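Local structure of BvnE (Penicillium brevicompactum, 6U9I) at residues K76-A81 with S103-A108; N30-D35 with T70-M75; R15-V20 with E125-R130; L94-M99 with V119-E124. The protein probably acts as a semipinacolase, an isomerase that directs a stereoselective semipinacol rearrangement in the assembly of fungal brevianamides. One frame throughout, in Å; residues are numbered along the deposited sequence.

How the contacts relate
The four contacts fall into two groups about 24 to 26 Å apart between centres. Contacts 1 and 2 have centres about 10 Å apart and are joined directly: L80 N lies 2.7 Å from N30 OD1, a probable hydrogen bond from strand to helix end. Contacts 3 and 4 have centres only about 7 Å apart, joined by probable backbone bonds such as R130 N to T121 O at 2.8 Å. Contacts 1 and 4 both use strand 96-107. Helix 14-31 likewise runs from contact 3 to contact 2. A bound glycerol, probably from the crystallisation liquor, lies about 3 Å from the N79 side chain; it may mark a pocket, but establishes no substrate site. Contacts 3 and 4 both reach the second subunit.

Contact 1 of 4, residues K76-A81 with S103-A108; sequences KNFNLA and SYAEAA
N77 and E106 meet where strand 78-82 and strand 96-107 run antiparallel, at a beta bulge. K76 pairs with E106 and N79 with Y104, so the register slips by one residue between them. The N77 and E106 side chains cross at an angle, with amide and carboxylate planes 79° apart. N77 ND2 donates to E106 OE1 from above the carboxylate plane, while that oxygen lies close to the plane of the N77 amide. Their separation of 2.5 Å is short, and its exact value is doubtful. The other oxygen, E106 OE2, takes the hydroxyl of Y104 on its anti lone pair, at 2.6 Å. The carboxylate thus appears to be held at both oxygens. The Y104 ring swings alongside the first strand because its CG is anti to the backbone N (chi1 169°). Its edge then meets N77 O, with CD1 3.3 Å away.

Backbone bonds on both sides of the bulge tie the strands together: N79 N reaches Y104 O at 2.7 Å and K76 N reaches E106 O at 2.8 Å. L80 and S103 project from the sheet face opposite to N79 and Y104. L80 packs on L26 of helix 14-31, and S103 OG bonds to Y116 OH. In the bulge itself, A105 CB touches the edge of the F78 ring, 4.1 Å from F78 CD1.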
loop_
_atom_site.group_PDB
_atom_site.type_symbol
_atom_site.label_atom_id
_atom_site.label_comp_id
_atom_site.label_asym_id
_atom_site.label_seq_id
_atom_site.Cartn_x
_atom_site.Cartn_y
_atom_site.Cartn_z
ATOM N N LYS A 76 -18.245 -9.412 14.020
ATOM C CA LYS A 76 -18.055 -9.154 15.438
ATOM C C LYS A 76 -16.564 -9.077 15.734
ATOM O O LYS A 76 -15.734 -9.598 14.986
ATOM C CB LYS A 76 -18.699 -10.254 16.314
ATOM C CG LYS A 76 -19.981 -10.847 15.746
ATOM C CD LYS A 76 -19.732 -12.226 15.120
ATOM C CE LYS A 76 -20.807 -12.599 14.093
ATOM N NZ LYS A 76 -20.592 -13.970 13.553
ATOM N N ASN A 77 -16.238 -8.433 16.855
ATOM C CA ASN A 77 -14.867 -8.384 17.372
ATOM C C ASN A 77 -13.894 -7.857 16.321
ATOM O O ASN A 77 -12.797 -8.389 16.129
ATOM C CB ASN A 77 -14.432 -9.751 17.890
ATOM C CG ASN A 77 -15.265 -10.198 19.062
ATOM O OD1 ASN A 77 -15.607 -9.391 19.928
ATOM N ND2 ASN A 77 -15.628 -11.473 19.083
ATOM N N PHE A 78 -14.315 -6.801 15.635
ATOM C CA PHE A 78 -13.489 -6.164 14.617
ATOM C C PHE A 78 -12.271 -5.503 15.244
ATOM O O PHE A 78 -12.365 -4.855 16.292
ATOM C CB PHE A 78 -14.312 -5.121 13.868
ATOM C CG PHE A 78 -13.535 -4.345 12.830
ATOM C CD1 PHE A 78 -13.261 -4.903 11.588
ATOM C CD2 PHE A 78 -13.103 -3.048 13.090
ATOM C CE1 PHE A 78 -12.554 -4.181 10.620
ATOM C CE2 PHE A 78 -12.402 -2.319 12.129
ATOM C CZ PHE A 78 -12.128 -2.892 10.896
ATOM N N ASN A 79 -11.125 -5.648 14.587
ATOM C CA ASN A 79 -9.941 -4.905 14.985
ATOM C C ASN A 79 -9.168 -4.494 13.745
ATOM O O ASN A 79 -8.981 -5.297 12.829
ATOM C CB ASN A 79 -9.028 -5.710 15.908
ATOM C CG ASN A 79 -7.802 -4.914 16.336
ATOM O OD1 ASN A 79 -7.892 -3.994 17.157
ATOM N ND2 ASN A 79 -6.659 -5.240 15.759
ATOM N N LEU A 80 -8.738 -3.237 13.723
ATOM C CA LEU A 80 -7.891 -2.700 12.664
ATOM C C LEU A 80 -6.669 -2.093 13.334
ATOM O O LEU A 80 -6.811 -1.317 14.284
ATOM C CB LEU A 80 -8.645 -1.649 11.840
ATOM C CG LEU A 80 -7.925 -1.030 10.645
ATOM C CD1 LEU A 80 -7.619 -2.091 9.606
ATOM C CD2 LEU A 80 -8.794 0.077 10.037
ATOM N N ALA A 81 -5.477 -2.453 12.863
ATOM C CA ALA A 81 -4.277 -2.051 13.580
ATOM C C ALA A 81 -3.096 -2.032 12.631
ATOM O O ALA A 81 -3.090 -2.713 11.604
ATOM C CB ALA A 81 -3.993 -2.996 14.756
ATOM N N SER A 103 -6.457 -6.243 9.417
ATOM C CA SER A 103 -7.803 -6.279 9.969
ATOM C C SER A 103 -8.106 -7.675 10.496
ATOM O O SER A 103 -7.570 -8.677 10.012
ATOM C CB SER A 103 -8.855 -5.871 8.927
ATOM O OG SER A 103 -8.904 -6.813 7.872
ATOM N N TYR A 104 -8.961 -7.729 11.510
ATOM C CA TYR A 104 -9.451 -8.984 12.052
ATOM C C TYR A 104 -10.921 -8.813 12.384
ATOM O O TYR A 104 -11.323 -7.779 12.928
ATOM C CB TYR A 104 -8.656 -9.397 13.306
ATOM C CG TYR A 104 -9.268 -10.542 14.092
ATOM C CD1 TYR A 104 -10.311 -10.324 14.991
ATOM C CD2 TYR A 104 -8.797 -11.841 13.944
ATOM C CE1 TYR A 104 -10.877 -11.369 15.707
ATOM C CE2 TYR A 104 -9.351 -12.888 14.665
ATOM C CZ TYR A 104 -10.392 -12.645 15.545
ATOM O OH TYR A 104 -10.952 -13.683 16.264
ATOM N N ALA A 105 -11.718 -9.827 12.066
ATOM C CA ALA A 105 -13.109 -9.835 12.493
ATOM C C ALA A 105 -13.614 -11.269 12.469
ATOM O O ALA A 105 -12.959 -12.173 11.947
ATOM C CB ALA A 105 -13.977 -8.937 11.617
ATOM N N GLU A 106 -14.794 -11.462 13.048
ATOM C CA GLU A 106 -15.425 -12.771 13.138
ATOM C C GLU A 106 -16.747 -12.699 12.395
ATOM O O GLU A 106 -17.591 -11.847 12.697
ATOM C CB GLU A 106 -15.619 -13.186 14.602
ATOM C CG GLU A 106 -14.308 -13.555 15.294
ATOM C CD GLU A 106 -14.357 -13.435 16.815
ATOM O OE1 GLU A 106 -15.465 -13.303 17.377
ATOM O OE2 GLU A 106 -13.277 -13.470 17.449
ATOM N N ALA A 107 -16.906 -13.558 11.400
ATOM C CA ALA A 107 -18.085 -13.577 10.552
ATOM C C ALA A 107 -18.741 -14.954 10.636
ATOM O O ALA A 107 -18.235 -15.861 11.299
ATOM C CB ALA A 107 -17.709 -13.209 9.115
ATOM N N ALA A 108 -19.888 -15.105 9.965
ATOM C CA ALA A 108 -20.565 -16.398 9.973
ATOM C C ALA A 108 -19.691 -17.473 9.336
ATOM O O ALA A 108 -19.614 -18.599 9.839
ATOM C CB ALA A 108 -21.911 -16.298 9.253
#

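Contact 2 of 4, residues N30-D35 with T70-M75; sequences NDFTPD and TLTAQM
A small apolar contact at the protein surface joins F32, just past helix 14-31, to L71, T72 and M75 at the C-terminal end of helix 61-74. No hydrogen bond crosses it. The centre of the contact is a CH-pi interaction. T72 CG2 sits 3.7 Å from the centroid of the F32 ring and only 4° off the ring normal, so the methyl lies almost exactly over the middle of the face. The T72 torsion explains this: OG1 lies between the backbone N and the carbonyl carbon (chi1 59°), where it bonds back to F68 O of its own helix, and the methyl is left facing the ring. The T72 CG2 methyl also touches F32 O, at 3.6 Å.

The rim of the ring has other neighbours. M75 O lies in its plane, 3.5 Å from F32 CE2. L71 crosses the phenylalanine at about a right angle and brings CD2 to 4.0 Å from F32 CE1. P34 rests its CD and CG against the T72 hydroxyl oxygen, each 3.7 Å from OG1.

F32 has positive phi as it leaves its helix. T33 is the N-cap of the short, weakly bonded helix 34-37, its OG1 bonded to A36 N. The whole is a helix-end packing site: a threonine methyl from the last turn of helix 61-74 covers one face of the F32 ring, which also stacks with F78 of the sheet.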
loop_
_atom_site.group_PDB
_atom_site.type_symbol
_atom_site.label_atom_id
_atom_site.label_comp_id
_atom_site.label_asym_id
_atom_site.label_seq_id
_atom_site.Cartn_x
_atom_site.Cartn_y
_atom_site.Cartn_z
ATOM N N ASN A 30 -12.111 1.134 15.047
ATOM C CA ASN A 30 -12.272 0.070 16.030
ATOM C C ASN A 30 -13.497 0.264 16.917
ATOM O O ASN A 30 -13.970 -0.708 17.517
ATOM C CB ASN A 30 -11.002 -0.038 16.868
ATOM C CG ASN A 30 -9.891 -0.733 16.101
ATOM O OD1 ASN A 30 -10.127 -1.767 15.474
ATOM N ND2 ASN A 30 -8.711 -0.137 16.079
ATOM N N ASP A 31 -14.013 1.492 17.022
ATOM C CA ASP A 31 -15.300 1.686 17.683
ATOM C C ASP A 31 -16.408 0.937 16.959
ATOM O O ASP A 31 -17.402 0.544 17.581
ATOM C CB ASP A 31 -15.605 3.181 17.785
ATOM C CG ASP A 31 -14.720 3.878 18.803
ATOM O OD1 ASP A 31 -14.261 3.206 19.763
ATOM O OD2 ASP A 31 -14.486 5.090 18.654
ATOM N N PHE A 32 -16.254 0.736 15.646
ATOM C CA PHE A 32 -17.078 -0.200 14.876
ATOM C C PHE A 32 -18.568 0.104 15.005
ATOM O O PHE A 32 -19.392 -0.793 15.189
ATOM C CB PHE A 32 -16.775 -1.651 15.263
ATOM C CG PHE A 32 -17.036 -2.640 14.153
ATOM C CD1 PHE A 32 -16.441 -2.471 12.910
ATOM C CD2 PHE A 32 -17.863 -3.735 14.355
ATOM C CE1 PHE A 32 -16.676 -3.378 11.879
ATOM C CE2 PHE A 32 -18.104 -4.649 13.328
ATOM C CZ PHE A 32 -17.509 -4.468 12.094
ATOM N N THR A 33 -18.915 1.385 14.931
ATOM C CA THR A 33 -20.277 1.770 14.626
ATOM C C THR A 33 -20.247 2.542 13.319
ATOM O O THR A 33 -19.249 3.207 13.025
ATOM C CB THR A 33 -20.913 2.654 15.707
ATOM O OG1 THR A 33 -20.228 3.916 15.755
ATOM C CG2 THR A 33 -20.838 1.985 17.084
ATOM N N PRO A 34 -21.302 2.472 12.517
ATOM C CA PRO A 34 -21.316 3.272 11.280
ATOM C C PRO A 34 -20.993 4.731 11.514
ATOM O O PRO A 34 -20.216 5.326 10.754
ATOM C CB PRO A 34 -22.747 3.071 10.765
ATOM C CG PRO A 34 -23.086 1.678 11.214
ATOM C CD PRO A 34 -22.456 1.559 12.598
ATOM N N ASP A 35 -21.546 5.323 12.572
ATOM C CA ASP A 35 -21.287 6.730 12.837
ATOM C C ASP A 35 -19.813 6.977 13.117
ATOM O O ASP A 35 -19.225 7.930 12.594
ATOM C CB ASP A 35 -22.144 7.214 14.009
ATOM C CG ASP A 35 -22.232 8.724 14.069
ATOM O OD1 ASP A 35 -22.813 9.329 13.143
ATOM O OD2 ASP A 35 -21.714 9.313 15.038
ATOM N N THR A 70 -24.167 -2.485 6.991
ATOM C CA THR A 70 -24.134 -3.894 6.624
ATOM C C THR A 70 -22.985 -4.615 7.315
ATOM O O THR A 70 -23.176 -5.675 7.924
ATOM C CB THR A 70 -24.021 -4.026 5.105
ATOM O OG1 THR A 70 -25.241 -3.580 4.506
ATOM C CG2 THR A 70 -23.755 -5.467 4.702
ATOM N N LEU A 71 -21.780 -4.041 7.238
ATOM C CA LEU A 71 -20.599 -4.706 7.781
ATOM C C LEU A 71 -20.714 -4.901 9.288
ATOM O O LEU A 71 -20.419 -5.985 9.806
ATOM C CB LEU A 71 -19.345 -3.903 7.435
ATOM C CG LEU A 71 -18.019 -4.579 7.777
ATOM C CD1 LEU A 71 -17.692 -5.604 6.711
ATOM C CD2 LEU A 71 -16.918 -3.549 7.857
ATOM N N THR A 72 -21.144 -3.862 10.013
ATOM C CA THR A 72 -21.253 -3.978 11.464
ATOM C C THR A 72 -22.378 -4.913 11.893
ATOM O O THR A 72 -22.406 -5.330 13.058
ATOM C CB THR A 72 -21.442 -2.598 12.116
ATOM O OG1 THR A 72 -22.628 -1.962 11.612
ATOM C CG2 THR A 72 -20.236 -1.716 11.837
ATOM N N ALA A 73 -23.302 -5.250 10.991
ATOM C CA ALA A 73 -24.325 -6.241 11.299
ATOM C C ALA A 73 -23.861 -7.670 11.039
ATOM O O ALA A 73 -24.456 -8.607 11.580
ATOM C CB ALA A 73 -25.593 -5.969 10.489
ATOM N N GLN A 74 -22.812 -7.862 10.237
ATOM C CA GLN A 74 -22.381 -9.194 9.842
ATOM C C GLN A 74 -21.076 -9.645 10.481
ATOM O O GLN A 74 -20.682 -10.801 10.290
ATOM C CB GLN A 74 -22.236 -9.268 8.316
ATOM C CG GLN A 74 -23.520 -8.953 7.582
ATOM C CD GLN A 74 -23.321 -8.877 6.087
ATOM O OE1 GLN A 74 -22.204 -9.043 5.589
ATOM N NE2 GLN A 74 -24.405 -8.624 5.358
ATOM N N MET A 75 -20.385 -8.776 11.213
ATOM C CA MET A 75 -19.102 -9.127 11.791
ATOM C C MET A 75 -19.040 -8.685 13.244
ATOM O O MET A 75 -19.704 -7.727 13.651
ATOM C CB MET A 75 -17.947 -8.506 10.992
ATOM C CG MET A 75 -18.076 -8.775 9.501
ATOM S SD MET A 75 -16.503 -9.014 8.684
ATOM C CE MET A 75 -15.740 -7.444 9.062
#

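Contact 3 of 4, residues R15-V20 with E125-R130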
loop_
_atom_site.group_PDB
_atom_site.type_symbol
_atom_site.label_atom_id
_atom_site.label_comp_id
_atom_site.label_asym_id
_atom_site.label_seq_id
_atom_site.Cartn_x
_atom_site.Cartn_y
_atom_site.Cartn_z
ATOM N N ARG A 15 3.460 17.350 11.677
ATOM C CA ARG A 15 3.646 15.902 11.659
ATOM C C ARG A 15 2.917 15.241 12.821
ATOM O O ARG A 15 2.224 14.235 12.646
ATOM C CB ARG A 15 5.132 15.551 11.703
ATOM C CG ARG A 15 5.378 14.056 11.768
ATOM C CD ARG A 15 6.854 13.706 11.962
ATOM N NE ARG A 15 7.076 12.275 11.758
ATOM C CZ ARG A 15 7.304 11.731 10.570
ATOM N NH1 ARG A 15 7.348 12.508 9.483
ATOM N NH2 ARG A 15 7.477 10.417 10.460
ATOM N N GLU A 16 3.063 15.787 14.028
ATOM C CA GLU A 16 2.405 15.160 15.167
ATOM C C GLU A 16 0.889 15.251 15.043
ATOM O O GLU A 16 0.180 14.295 15.373
ATOM C CB GLU A 16 2.903 15.784 16.476
ATOM C CG GLU A 16 4.411 15.596 16.719
ATOM C CD GLU A 16 5.290 16.495 15.844
ATOM O OE1 GLU A 16 4.746 17.387 15.157
ATOM O OE2 GLU A 16 6.527 16.305 15.841
ATOM N N GLN A 17 0.379 16.378 14.536
ATOM C CA GLN A 17 -1.058 16.508 14.312
ATOM C C GLN A 17 -1.567 15.451 13.335
ATOM O O GLN A 17 -2.644 14.881 13.539
ATOM C CB GLN A 17 -1.387 17.900 13.780
ATOM C CG GLN A 17 -2.835 18.044 13.298
ATOM C CD GLN A 17 -3.845 18.009 14.433
ATOM O OE1 GLN A 17 -4.203 19.049 14.982
ATOM N NE2 GLN A 17 -4.317 16.812 14.786
ATOM N N LEU A 18 -0.816 15.194 12.257
ATOM C CA LEU A 18 -1.261 14.198 11.283
ATOM C C LEU A 18 -1.230 12.796 11.883
ATOM O O LEU A 18 -2.117 11.975 11.614
ATOM C CB LEU A 18 -0.402 14.283 10.016
ATOM C CG LEU A 18 -0.618 15.553 9.173
ATOM C CD1 LEU A 18 0.540 15.786 8.204
ATOM C CD2 LEU A 18 -1.951 15.479 8.399
ATOM N N ILE A 19 -0.235 12.515 12.729
ATOM C CA ILE A 19 -0.182 11.216 13.392
ATOM C C ILE A 19 -1.349 11.059 14.358
ATOM O O ILE A 19 -1.980 10.000 14.417
ATOM C CB ILE A 19 1.182 11.036 14.090
ATOM C CG1 ILE A 19 2.277 10.888 13.032
ATOM C CG2 ILE A 19 1.147 9.837 15.056
ATOM C CD1 ILE A 19 3.692 10.773 13.577
ATOM N N VAL A 20 -1.674 12.118 15.114
ATOM C CA VAL A 20 -2.832 12.080 16.005
ATOM C C VAL A 20 -4.116 11.832 15.220
ATOM O O VAL A 20 -4.959 11.022 15.625
ATOM C CB VAL A 20 -2.911 13.378 16.833
ATOM C CG1 VAL A 20 -4.291 13.542 17.441
ATOM C CG2 VAL A 20 -1.830 13.373 17.916
ATOM N N GLU A 125 -5.448 21.806 7.590
ATOM C CA GLU A 125 -5.191 21.889 9.019
ATOM C C GLU A 125 -4.824 20.542 9.622
ATOM O O GLU A 125 -4.417 20.492 10.791
ATOM C CB GLU A 125 -6.417 22.451 9.741
ATOM C CG GLU A 125 -6.993 23.714 9.096
ATOM C CD GLU A 125 -8.171 23.422 8.163
ATOM O OE1 GLU A 125 -7.950 23.017 6.998
ATOM O OE2 GLU A 125 -9.330 23.603 8.601
ATOM N N GLY A 126 -4.967 19.458 8.860
ATOM C CA GLY A 126 -4.671 18.130 9.364
ATOM C C GLY A 126 -5.672 17.583 10.353
ATOM O O GLY A 126 -5.337 16.671 11.110
ATOM N N THR A 127 -6.902 18.096 10.355
ATOM C CA THR A 127 -7.900 17.790 11.370
ATOM C C THR A 127 -9.116 17.054 10.836
ATOM O O THR A 127 -9.941 16.610 11.636
ATOM C CB THR A 127 -8.397 19.077 12.034
ATOM O OG1 THR A 127 -9.026 19.898 11.034
ATOM C CG2 THR A 127 -7.237 19.833 12.674
ATOM N N LEU A 128 -9.272 16.955 9.519
ATOM C CA LEU A 128 -10.363 16.216 8.914
ATOM C C LEU A 128 -9.816 15.402 7.756
ATOM O O LEU A 128 -8.998 15.895 6.975
ATOM C CB LEU A 128 -11.466 17.150 8.394
ATOM C CG LEU A 128 -12.356 17.867 9.407
ATOM C CD1 LEU A 128 -13.325 18.760 8.645
ATOM C CD2 LEU A 128 -13.116 16.865 10.255
ATOM N N LEU A 129 -10.282 14.166 7.647
ATOM C CA LEU A 129 -9.914 13.291 6.542
ATOM C C LEU A 129 -10.644 13.705 5.266
ATOM O O LEU A 129 -11.872 13.795 5.253
ATOM C CB LEU A 129 -10.268 11.853 6.905
ATOM C CG LEU A 129 -9.904 10.730 5.958
ATOM C CD1 LEU A 129 -8.382 10.603 5.818
ATOM C CD2 LEU A 129 -10.506 9.482 6.571
ATOM N N ARG A 130 -9.896 13.929 4.180
ATOM C CA ARG A 130 -10.515 14.338 2.920
ATOM C C ARG A 130 -10.408 13.288 1.821
ATOM O O ARG A 130 -11.075 13.426 0.791
ATOM C CB ARG A 130 -9.911 15.663 2.423
ATOM C CG ARG A 130 -8.481 15.554 1.898
ATOM C CD ARG A 130 -7.964 16.902 1.360
ATOM N NE ARG A 130 -8.776 17.379 0.232
ATOM C CZ ARG A 130 -8.598 18.558 -0.355
ATOM N NH1 ARG A 130 -9.368 18.933 -1.384
ATOM N NH2 ARG A 130 -7.639 19.356 0.077
#
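Q17 and L18 of helix 14-31 pack against G126 and T127 in the turn that leads into strand 129-136. The interactions between the two segments are van der Waals contacts alone. Q17 supplies most of them. Its CG, opposite the backbone N (chi1 170°), lies 3.6 Å from G126 O and 3.8 Å from E125 O. The bend at chi2 (70°) then turns the amide along the turn toward T127. The amide crosses T127 at a slant, with OE1 3.9 Å from the T127 CG2 methyl. On the inner side, L18 CD2 rests on the alpha carbon of G126, also at 3.9 Å. L18 goes on to touch F122 and V90, so this side belongs to the core between helix and sheet.

The backbone approach is close at G126. Its CA lies 5.5 Å from that of L18; G126 has no side chain, and the helix comes close over its CA. Its positive phi (73°) fits the tight turn.

The polar bonds around the contact use neighbouring residues. S21 OG, one turn on from Q17, bonds to G126 O, and R24 NH1 bonds to T127 O. Within the turn, N123 OD1 accepts from both T127 N and L128 N. On the far side of the helix, R15 forms a salt bridge to D91 of the second subunit.

The arrangement is a helix packed across the connecting loop of a beta hairpin, strands 110-122 and 129-136. It is consistent with the NTF2-like (SnoaL-like) alpha+beta fold, in which a curved sheet packs against helices.

Contact 4 of 4, residues L94-M99 with V119-E124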
loop_
_atom_site.group_PDB
_atom_site.type_symbol
_atom_site.label_atom_id
_atom_site.label_comp_id
_atom_site.label_asym_id
_atom_site.label_seq_id
_atom_site.Cartn_x
_atom_site.Cartn_y
_atom_site.Cartn_z
ATOM N N LEU A 94 2.087 17.199 1.861
ATOM C CA LEU A 94 0.884 16.733 1.192
ATOM C C LEU A 94 -0.257 16.406 2.151
ATOM O O LEU A 94 -1.350 16.050 1.685
ATOM C CB LEU A 94 1.208 15.504 0.339
ATOM C CG LEU A 94 2.303 15.703 -0.715
ATOM C CD1 LEU A 94 2.414 14.486 -1.609
ATOM C CD2 LEU A 94 2.008 16.951 -1.557
ATOM N N ARG A 95 -0.037 16.519 3.465
ATOM C CA ARG A 95 -1.039 16.156 4.474
ATOM C C ARG A 95 -1.466 14.699 4.326
ATOM O O ARG A 95 -2.640 14.362 4.502
ATOM C CB ARG A 95 -2.273 17.066 4.417
ATOM C CG ARG A 95 -2.202 18.308 5.280
ATOM C CD ARG A 95 -1.089 19.184 4.848
ATOM N NE ARG A 95 -1.174 20.536 5.386
ATOM C CZ ARG A 95 -0.285 21.473 5.090
ATOM N NH1 ARG A 95 -0.395 22.702 5.589
ATOM N NH2 ARG A 95 0.732 21.159 4.301
ATOM N N LYS A 96 -0.509 13.821 4.027
ATOM C CA LYS A 96 -0.827 12.416 3.808
ATOM C C LYS A 96 -0.175 11.554 4.881
ATOM O O LYS A 96 0.923 11.859 5.358
ATOM C CB LYS A 96 -0.380 11.953 2.435
ATOM C CG LYS A 96 -1.215 12.579 1.320
ATOM C CD LYS A 96 -0.797 12.041 -0.022
ATOM C CE LYS A 96 -1.380 12.877 -1.152
ATOM N NZ LYS A 96 -2.836 12.586 -1.411
ATOM N N VAL A 97 -0.878 10.482 5.258
ATOM C CA VAL A 97 -0.343 9.464 6.167
ATOM C C VAL A 97 -0.585 8.100 5.539
ATOM O O VAL A 97 -1.725 7.769 5.199
ATOM C CB VAL A 97 -0.993 9.520 7.561
ATOM C CG1 VAL A 97 -0.394 8.413 8.473
ATOM C CG2 VAL A 97 -0.796 10.897 8.186
ATOM N N VAL A 98 0.477 7.300 5.409
ATOM C CA VAL A 98 0.384 5.955 4.841
ATOM C C VAL A 98 0.545 4.940 5.966
ATOM O O VAL A 98 1.443 5.083 6.800
ATOM C CB VAL A 98 1.450 5.741 3.755
ATOM C CG1 VAL A 98 1.371 4.318 3.195
ATOM C CG2 VAL A 98 1.256 6.769 2.634
ATOM N N MET A 99 -0.312 3.916 5.986
ATOM C CA MET A 99 -0.248 2.899 7.032
ATOM C C MET A 99 -0.456 1.512 6.452
ATOM O O MET A 99 -1.390 1.274 5.681
ATOM C CB MET A 99 -1.280 3.149 8.132
ATOM C CG MET A 99 -0.969 4.411 8.939
ATOM S SD MET A 99 -2.069 4.646 10.332
ATOM C CE MET A 99 -3.625 4.918 9.496
ATOM N N VAL A 119 -3.765 5.004 2.306
ATOM C CA VAL A 119 -3.246 6.363 2.164
ATOM C C VAL A 119 -4.354 7.311 2.605
ATOM O O VAL A 119 -5.382 7.429 1.925
ATOM C CB VAL A 119 -2.807 6.680 0.730
ATOM C CG1 VAL A 119 -2.247 8.112 0.663
ATOM C CG2 VAL A 119 -1.794 5.645 0.224
ATOM N N LEU A 120 -4.167 7.946 3.763
ATOM C CA LEU A 120 -5.067 8.980 4.255
ATOM C C LEU A 120 -4.562 10.338 3.784
ATOM O O LEU A 120 -3.370 10.635 3.905
ATOM C CB LEU A 120 -5.136 8.961 5.784
ATOM C CG LEU A 120 -5.461 7.634 6.480
ATOM C CD1 LEU A 120 -5.427 7.800 7.998
ATOM C CD2 LEU A 120 -6.825 7.168 6.061
ATOM N N THR A 121 -5.457 11.164 3.249
ATOM C CA THR A 121 -5.149 12.569 3.003
ATOM C C THR A 121 -6.045 13.411 3.899
ATOM O O THR A 121 -7.256 13.170 3.970
ATOM C CB THR A 121 -5.378 12.967 1.538
ATOM O OG1 THR A 121 -4.680 12.054 0.681
ATOM C CG2 THR A 121 -4.844 14.382 1.295
ATOM N N PHE A 122 -5.459 14.392 4.578
ATOM C CA PHE A 122 -6.219 15.271 5.451
ATOM C C PHE A 122 -6.344 16.651 4.818
ATOM O O PHE A 122 -5.660 16.984 3.846
ATOM C CB PHE A 122 -5.570 15.346 6.835
ATOM C CG PHE A 122 -5.624 14.039 7.580
ATOM C CD1 PHE A 122 -6.723 13.726 8.361
ATOM C CD2 PHE A 122 -4.601 13.117 7.461
ATOM C CE1 PHE A 122 -6.799 12.517 9.035
ATOM C CE2 PHE A 122 -4.662 11.903 8.136
ATOM C CZ PHE A 122 -5.756 11.607 8.918
ATOM N N ASN A 123 -7.257 17.448 5.370
ATOM C CA ASN A 123 -7.362 18.842 4.970
ATOM C C ASN A 123 -6.102 19.598 5.409
ATOM O O ASN A 123 -5.218 19.061 6.087
ATOM C CB ASN A 123 -8.646 19.464 5.541
ATOM C CG ASN A 123 -8.660 19.518 7.072
ATOM O OD1 ASN A 123 -7.768 18.992 7.734
ATOM N ND2 ASN A 123 -9.695 20.152 7.638
ATOM N N GLU A 124 -6.028 20.874 5.023
ATOM C CA GLU A 124 -4.812 21.654 5.246
ATOM C C GLU A 124 -4.448 21.717 6.718
ATOM O O GLU A 124 -3.264 21.688 7.069
ATOM C CB GLU A 124 -4.985 23.073 4.691
ATOM C CG GLU A 124 -3.684 23.864 4.669
ATOM C CD GLU A 124 -3.380 24.552 5.992
ATOM O OE1 GLU A 124 -2.178 24.736 6.309
ATOM O OE2 GLU A 124 -4.338 24.901 6.721
#
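V97, M99, L120 and F122 form the tightly packed side of this contact. V97 and L120 are a hydrogen-bonded antiparallel pair: V97 N to L120 O and L120 N to V97 O are both 2.8 Å. Their side chains rise on one face of the sheet. M99 crosses L120 at a slant and brings CE to 3.7 Å from L120 CD1, its chain bent at chi3 (-66°). V97 CG2 meets the edge of the F122 ring, 4.0 Å from F122 CE2. Helix 14-31 covers this face, with A22 on V97 and S21 on F122.

The two strands, 96-99 and 119-122, form the beta hairpin of strands 96-107 and 110-122. A G1 beta bulge begins the first strand, where R95 and K96 both face D91. R95 O still accepts F122 N, nearly in line with its C=O bond.

The reverse face carries K96, V98, V119 and T121. V98 and V119 lie side by side, buried against V98 and I89 of the second subunit. K96 and T121 run alongside each other until K96 bends at chi4 (-77°), which brings NZ to 2.8 Å from T121 OG1.

The end near E124 is the solvent side: E124 is exposed, and polar bonds replace apolar packing. The R95 and E124 side chains are both bent at chi2 and lie side by side, pointing the same way. R95 NE donates to E124 O at 2.9 Å, with that oxygen in the guanidinium plane. The salt bridge from R95 NH1 to E124 OE1 is 2.8 Å long, but its hydrogen bond is poorly aligned and weak. The guanidinium and carboxylate planes are 52° apart.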